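Local coordinates for BluB-like flavoprotein (Clostridium difficile 630, PDB 3EO8) that binds flavin mononucleotide and, as a member of the nitroreductase family, probably acts as an FMN-dependent oxidoreductase, at residues A[41-46]-A[109-114]; A[103-108]-A[188-193]. All blocks are in the same frame, centred on the assembly; numbering follows the deposited sequence.

Contact 1. Residues A[41-46]-A[109-114]; sequences KNIQNW and KVYNPS. With FMN (flavin mononucleotide), chain K; ACT (acetate ion), chain H.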
# COMPACT_ATOMS: atom_id res chain seq x y z
N LYS A 41 4.28 12.38 -3.08
CA LYS A 41 4.13 13.76 -3.56
C LYS A 41 2.69 14.27 -3.36
O LYS A 41 2.18 15.08 -4.13
CB LYS A 41 4.60 13.85 -5.02
CG LYS A 41 6.11 13.78 -5.15
CD LYS A 41 6.61 13.93 -6.58
CE LYS A 41 8.10 13.54 -6.69
NZ LYS A 41 8.67 13.73 -8.08
N ASN A 42 2.05 13.82 -2.28
CA ASN A 42 0.66 14.21 -1.95
C ASN A 42 -0.32 13.95 -3.09
O ASN A 42 -1.29 14.68 -3.22
CB ASN A 42 0.59 15.68 -1.52
CG ASN A 42 -0.63 15.99 -0.66
OD1 ASN A 42 -1.12 15.15 0.12
ND2 ASN A 42 -1.15 17.20 -0.82
N ILE A 43 -0.07 12.92 -3.89
CA ILE A 43 -0.93 12.60 -5.03
C ILE A 43 -2.35 12.22 -4.61
O ILE A 43 -3.29 12.46 -5.36
CB ILE A 43 -0.32 11.50 -5.93
CG1 ILE A 43 -1.15 11.34 -7.20
CG2 ILE A 43 -0.21 10.18 -5.17
CD1 ILE A 43 -0.45 10.51 -8.28
N GLN A 44 -2.53 11.66 -3.41
CA GLN A 44 -3.85 11.26 -2.94
C GLN A 44 -4.61 10.55 -4.05
O GLN A 44 -5.73 10.93 -4.40
CB GLN A 44 -4.64 12.45 -2.44
CG GLN A 44 -3.96 13.22 -1.32
CD GLN A 44 -4.50 14.63 -1.20
OE1 GLN A 44 -5.50 14.87 -0.52
NE2 GLN A 44 -3.85 15.58 -1.86
N ASN A 45 -4.03 9.47 -4.55
CA ASN A 45 -4.56 8.76 -5.70
C ASN A 45 -5.63 7.78 -5.31
O ASN A 45 -5.44 6.56 -5.36
CB ASN A 45 -3.44 8.03 -6.48
CG ASN A 45 -2.59 7.07 -5.60
OD1 ASN A 45 -2.35 7.33 -4.40
ND2 ASN A 45 -2.15 5.96 -6.21
N TRP A 46 -6.75 8.32 -4.84
CA TRP A 46 -7.83 7.46 -4.38
C TRP A 46 -9.18 8.13 -4.55
O TRP A 46 -9.27 9.35 -4.44
CB TRP A 46 -7.62 7.10 -2.91
CG TRP A 46 -7.20 8.25 -2.00
CD1 TRP A 46 -7.95 9.30 -1.58
CD2 TRP A 46 -5.95 8.36 -1.32
NE1 TRP A 46 -7.22 10.08 -0.71
CE2 TRP A 46 -5.99 9.52 -0.54
CE3 TRP A 46 -4.77 7.60 -1.34
CZ2 TRP A 46 -4.90 9.93 0.25
CZ3 TRP A 46 -3.70 8.01 -0.58
CH2 TRP A 46 -3.78 9.16 0.22
N LYS A 109 -5.27 5.76 -9.35
CA LYS A 109 -4.61 6.13 -10.58
C LYS A 109 -3.10 5.94 -10.46
O LYS A 109 -2.54 5.85 -9.35
CB LYS A 109 -4.97 7.56 -10.97
CG LYS A 109 -4.46 8.65 -10.02
CD LYS A 109 -4.69 10.05 -10.57
CE LYS A 109 -4.37 11.09 -9.47
NZ LYS A 109 -4.18 12.49 -9.94
N VAL A 110 -2.42 5.85 -11.61
CA VAL A 110 -0.99 5.59 -11.62
C VAL A 110 -0.24 6.78 -11.04
O VAL A 110 -0.60 7.93 -11.28
CB VAL A 110 -0.46 5.29 -13.05
CG1 VAL A 110 1.06 5.27 -13.07
CG2 VAL A 110 -1.01 3.99 -13.56
N TYR A 111 0.78 6.50 -10.24
CA TYR A 111 1.71 7.51 -9.72
C TYR A 111 3.08 7.20 -10.30
O TYR A 111 3.62 6.13 -10.06
CB TYR A 111 1.76 7.47 -8.20
CG TYR A 111 2.85 8.31 -7.62
CD1 TYR A 111 2.88 9.68 -7.83
CD2 TYR A 111 3.87 7.75 -6.86
CE1 TYR A 111 3.90 10.45 -7.30
CE2 TYR A 111 4.85 8.52 -6.32
CZ TYR A 111 4.86 9.88 -6.56
OH TYR A 111 5.88 10.66 -6.04
N ASN A 112 3.62 8.12 -11.09
CA ASN A 112 4.97 7.98 -11.65
C ASN A 112 5.94 8.50 -10.58
O ASN A 112 5.96 9.70 -10.29
CB ASN A 112 5.10 8.76 -12.96
CG ASN A 112 4.32 8.13 -14.10
OD1 ASN A 112 4.09 6.90 -14.14
ND2 ASN A 112 3.89 8.96 -15.04
N PRO A 113 6.72 7.60 -9.96
CA PRO A 113 7.49 7.95 -8.76
C PRO A 113 8.79 8.67 -9.09
O PRO A 113 9.10 8.84 -10.26
CB PRO A 113 7.78 6.57 -8.13
CG PRO A 113 7.89 5.65 -9.35
CD PRO A 113 6.92 6.19 -10.36
N SER A 114 9.54 9.07 -8.07
CA SER A 114 10.81 9.74 -8.27
C SER A 114 11.72 8.84 -9.04
O SER A 114 11.73 7.64 -8.82
CB SER A 114 11.45 10.07 -6.92
OG SER A 114 10.45 10.62 -6.07
N1 FMN K . 8.39 12.24 1.43
C2 FMN K . 9.67 12.65 1.16
O2 FMN K . 10.09 13.71 1.62
N3 FMN K . 10.50 11.88 0.36
C4 FMN K . 10.05 10.69 -0.19
O4 FMN K . 10.85 9.98 -0.80
C4A FMN K . 8.74 10.28 0.05
N5 FMN K . 8.23 9.11 -0.47
C5A FMN K . 6.95 8.68 -0.19
C6 FMN K . 6.47 7.46 -0.67
C7 FMN K . 5.17 7.05 -0.39
C7M FMN K . 4.82 5.62 -0.70
C8 FMN K . 4.37 7.80 0.47
C8M FMN K . 3.15 7.18 1.13
C9 FMN K . 4.86 9.02 0.96
C9A FMN K . 6.15 9.45 0.67
N10 FMN K . 6.63 10.66 1.13
C10 FMN K . 7.93 11.05 0.88
C1' FMN K . 5.77 11.59 1.94
C2' FMN K . 4.81 12.46 1.12
O2' FMN K . 5.52 13.53 0.44
C3' FMN K . 3.72 13.05 2.05
O3' FMN K . 2.95 12.01 2.62
C4' FMN K . 2.75 14.01 1.33
O4' FMN K . 3.39 15.13 0.77
C5' FMN K . 1.72 14.57 2.30
O5' FMN K . 2.34 15.23 3.38
P FMN K . 2.03 14.72 4.88
O1P FMN K . 2.80 15.58 5.86
O2P FMN K . 2.46 13.27 4.92
O3P FMN K . 0.56 14.84 5.16
C ACT H . 7.56 12.72 -2.10
O ACT H . 6.77 11.79 -2.05
OXT ACT H . 7.17 13.72 -1.53
CH3 ACT H . 8.88 12.63 -2.80
O HOH W 1 7.68 11.70 -9.80
O HOH W 2 -4.28 13.76 -7.50

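Contact 2. Residues A[103-108]-A[188-193]; sequences LVLVFT and YFLGAM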
# COMPACT_ATOMS: atom_id res chain seq x y z
N LEU A 103 -20.74 -2.26 -0.30
CA LEU A 103 -19.59 -2.53 -1.16
C LEU A 103 -18.94 -1.18 -1.46
O LEU A 103 -19.61 -0.28 -1.94
CB LEU A 103 -19.98 -3.17 -2.48
CG LEU A 103 -18.86 -3.47 -3.44
CD1 LEU A 103 -17.85 -4.42 -2.77
CD2 LEU A 103 -19.40 -4.03 -4.77
N VAL A 104 -17.64 -1.05 -1.20
CA VAL A 104 -16.93 0.16 -1.56
C VAL A 104 -15.95 -0.19 -2.68
O VAL A 104 -15.17 -1.11 -2.56
CB VAL A 104 -16.17 0.74 -0.38
CG1 VAL A 104 -15.55 2.08 -0.78
CG2 VAL A 104 -17.11 0.88 0.86
N LEU A 105 -16.01 0.53 -3.79
CA LEU A 105 -15.05 0.35 -4.84
C LEU A 105 -14.04 1.43 -4.66
O LEU A 105 -14.39 2.63 -4.63
CB LEU A 105 -15.70 0.48 -6.22
CG LEU A 105 -16.88 -0.44 -6.49
CD1 LEU A 105 -17.39 -0.14 -7.88
CD2 LEU A 105 -16.52 -1.87 -6.34
N VAL A 106 -12.78 1.02 -4.51
CA VAL A 106 -11.72 1.97 -4.30
C VAL A 106 -11.00 2.13 -5.62
O VAL A 106 -10.28 1.21 -6.07
CB VAL A 106 -10.75 1.54 -3.20
CG1 VAL A 106 -9.90 2.70 -2.88
CG2 VAL A 106 -11.53 1.11 -1.93
N PHE A 107 -11.22 3.29 -6.24
CA PHE A 107 -10.55 3.65 -7.49
C PHE A 107 -9.22 4.32 -7.17
O PHE A 107 -9.04 4.91 -6.12
CB PHE A 107 -11.41 4.59 -8.34
CG PHE A 107 -12.47 3.88 -9.15
CD1 PHE A 107 -13.60 3.37 -8.53
CD2 PHE A 107 -12.31 3.69 -10.51
CE1 PHE A 107 -14.59 2.71 -9.28
CE2 PHE A 107 -13.25 3.01 -11.25
CZ PHE A 107 -14.41 2.52 -10.65
N THR A 108 -8.29 4.22 -8.11
CA THR A 108 -6.96 4.75 -7.92
C THR A 108 -6.43 5.15 -9.31
O THR A 108 -7.12 4.99 -10.32
CB THR A 108 -6.04 3.72 -7.20
OG1 THR A 108 -4.80 4.33 -6.83
CG2 THR A 108 -5.78 2.48 -8.09
N TYR A 188 -8.88 7.19 -13.59
CA TYR A 188 -8.81 6.24 -12.49
C TYR A 188 -9.30 4.87 -12.94
O TYR A 188 -10.00 4.74 -13.94
CB TYR A 188 -9.63 6.71 -11.30
CG TYR A 188 -9.07 7.90 -10.53
CD1 TYR A 188 -8.95 9.16 -11.12
CD2 TYR A 188 -8.68 7.76 -9.20
CE1 TYR A 188 -8.44 10.25 -10.41
CE2 TYR A 188 -8.17 8.84 -8.47
CZ TYR A 188 -8.05 10.08 -9.08
OH TYR A 188 -7.55 11.12 -8.33
N PHE A 189 -8.91 3.85 -12.19
CA PHE A 189 -9.29 2.47 -12.44
C PHE A 189 -9.50 1.81 -11.08
O PHE A 189 -9.05 2.32 -10.03
CB PHE A 189 -8.22 1.75 -13.28
CG PHE A 189 -6.79 1.93 -12.78
CD1 PHE A 189 -6.24 1.07 -11.83
CD2 PHE A 189 -5.99 2.96 -13.27
CE1 PHE A 189 -4.92 1.27 -11.38
CE2 PHE A 189 -4.69 3.13 -12.84
CZ PHE A 189 -4.15 2.29 -11.88
N LEU A 190 -10.20 0.68 -11.08
CA LEU A 190 -10.49 -0.03 -9.84
C LEU A 190 -9.19 -0.53 -9.23
O LEU A 190 -8.39 -1.20 -9.88
CB LEU A 190 -11.43 -1.19 -10.11
CG LEU A 190 -11.90 -1.91 -8.88
CD1 LEU A 190 -12.79 -1.03 -8.04
CD2 LEU A 190 -12.57 -3.22 -9.29
N GLY A 191 -8.93 -0.15 -7.99
CA GLY A 191 -7.75 -0.66 -7.28
C GLY A 191 -8.07 -1.83 -6.36
O GLY A 191 -7.32 -2.82 -6.30
N ALA A 192 -9.15 -1.70 -5.61
CA ALA A 192 -9.53 -2.68 -4.61
C ALA A 192 -11.03 -2.51 -4.33
O ALA A 192 -11.60 -1.49 -4.73
CB ALA A 192 -8.71 -2.49 -3.33
N MSE A 193 -11.66 -3.52 -3.71
CA MSE A 193 -12.95 -3.34 -3.07
C MSE A 193 -12.84 -3.62 -1.60
O MSE A 193 -11.88 -4.24 -1.11
CB MSE A 193 -14.05 -4.23 -3.67
CG MSE A 193 -13.92 -4.44 -5.17
SE MSE A 193 -15.43 -5.27 -6.03
CE MSE A 193 -15.35 -7.06 -5.34

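Contact 1. Residues A[41-46]-A[109-114]
Tyr111, Lys109 and Ile43 carry most of this meeting of two loops beside an FMN site of the nitroreductase fold, one leading into strand 47-51 and the other leaving strand 102-108. The methyl CD1 of Ile43 rests obliquely against the Tyr111 ring, 3.5 Å from CD1 of the tyrosine. CG1 of Ile43 stands opposite the backbone N (chi1 -172°) and the chain stays extended to CD1, so that this methyl reaches the ring. CG1 also packs against CE of Lys109, 3.9 Å away, while water 2 bridges the ammonium NZ of Lys109 to the carbonyl O of Ile43. At the far end of the tyrosine, the extended chain of Lys41 crosses at about a right angle, with CG 3.3 Å from Tyr111 OH. Water 1 then ties Lys41 NZ to the carbonyl of Asn112. Lys41 and Asn42 both belong to the FMN pocket, and the backbone N-H of Lys41 donates to an acetate oxygen. Ser165 and Ser205 of the second subunit also hydrogen-bond this FMN. Asn45 ND2 has its main partner in Gly138 O and also gives a nearly straight bond to Lys109 O, 3.2 Å long, in the carbonyl plane and close to its own amide plane.

Contact 2. Residues A[103-108]-A[188-193]
With chi1 of -56° in Leu105 and -35° in Met193, a selenomethionine, each CG lies roughly opposite its own carbonyl carbon, and the two side chains run alongside each other in the same direction. Leu105 CD2 meets SE of Met193 at 3.6 Å, and Leu103 CD1 packs against Met193 CB. Phe189 has its CG wedged between backbone N and carbonyl carbon, which brings its ring to Thr108: CG2 of Thr108 lies 3.6 Å from CE1 of Phe189, and the carbonyl O of Thr108 sits over one ring face, offset toward the rim. Leu190 CA lies over a face of the Phe107 ring. Between these groups the backbones pair antiparallel. Val106 O takes two N-H groups, from Gly191 N at 2.7 Å and from Ala192 N at 3.2 Å, while Val106 N donates to Ala192 O. Thr108 N donates to Phe189 O and Phe189 N to Thr108 O, each at 2.8 Å. Helix 170-181 covers Leu105 and Phe107, whereas helix 137-155 covers Val106 and Thr108. Gly191 and Ala192 facing Val106 thus make a classic beta bulge in strand 189-197, where it pairs with strand 102-108, the other inner strand of the antiparallel sheet in this nitroreductase-family flavoprotein.

The two contacts have centres about 15 Å apart and follow directly from one another: residues 103-108 of contact 2 run straight into residues 109-114 of contact 1. In the order 41-46, 103-108, 109-114, 188-193, the segments of the two contacts alternate along the chain. Contact 2 lies within the sheet, about 7 Å from the chain centre, while contact 1, about 17 Å out, joins the loop before strand 47-51 to the loop after strand 102-108. Asn45 O and Thr108 OG1, 2.7 Å apart in a probable hydrogen bond, link them, and Lys109 packs on Tyr188 and Phe189. Both touch the second subunit, so the sheet and the loop that helps line the FMN pocket both lie at or near the dimer interface.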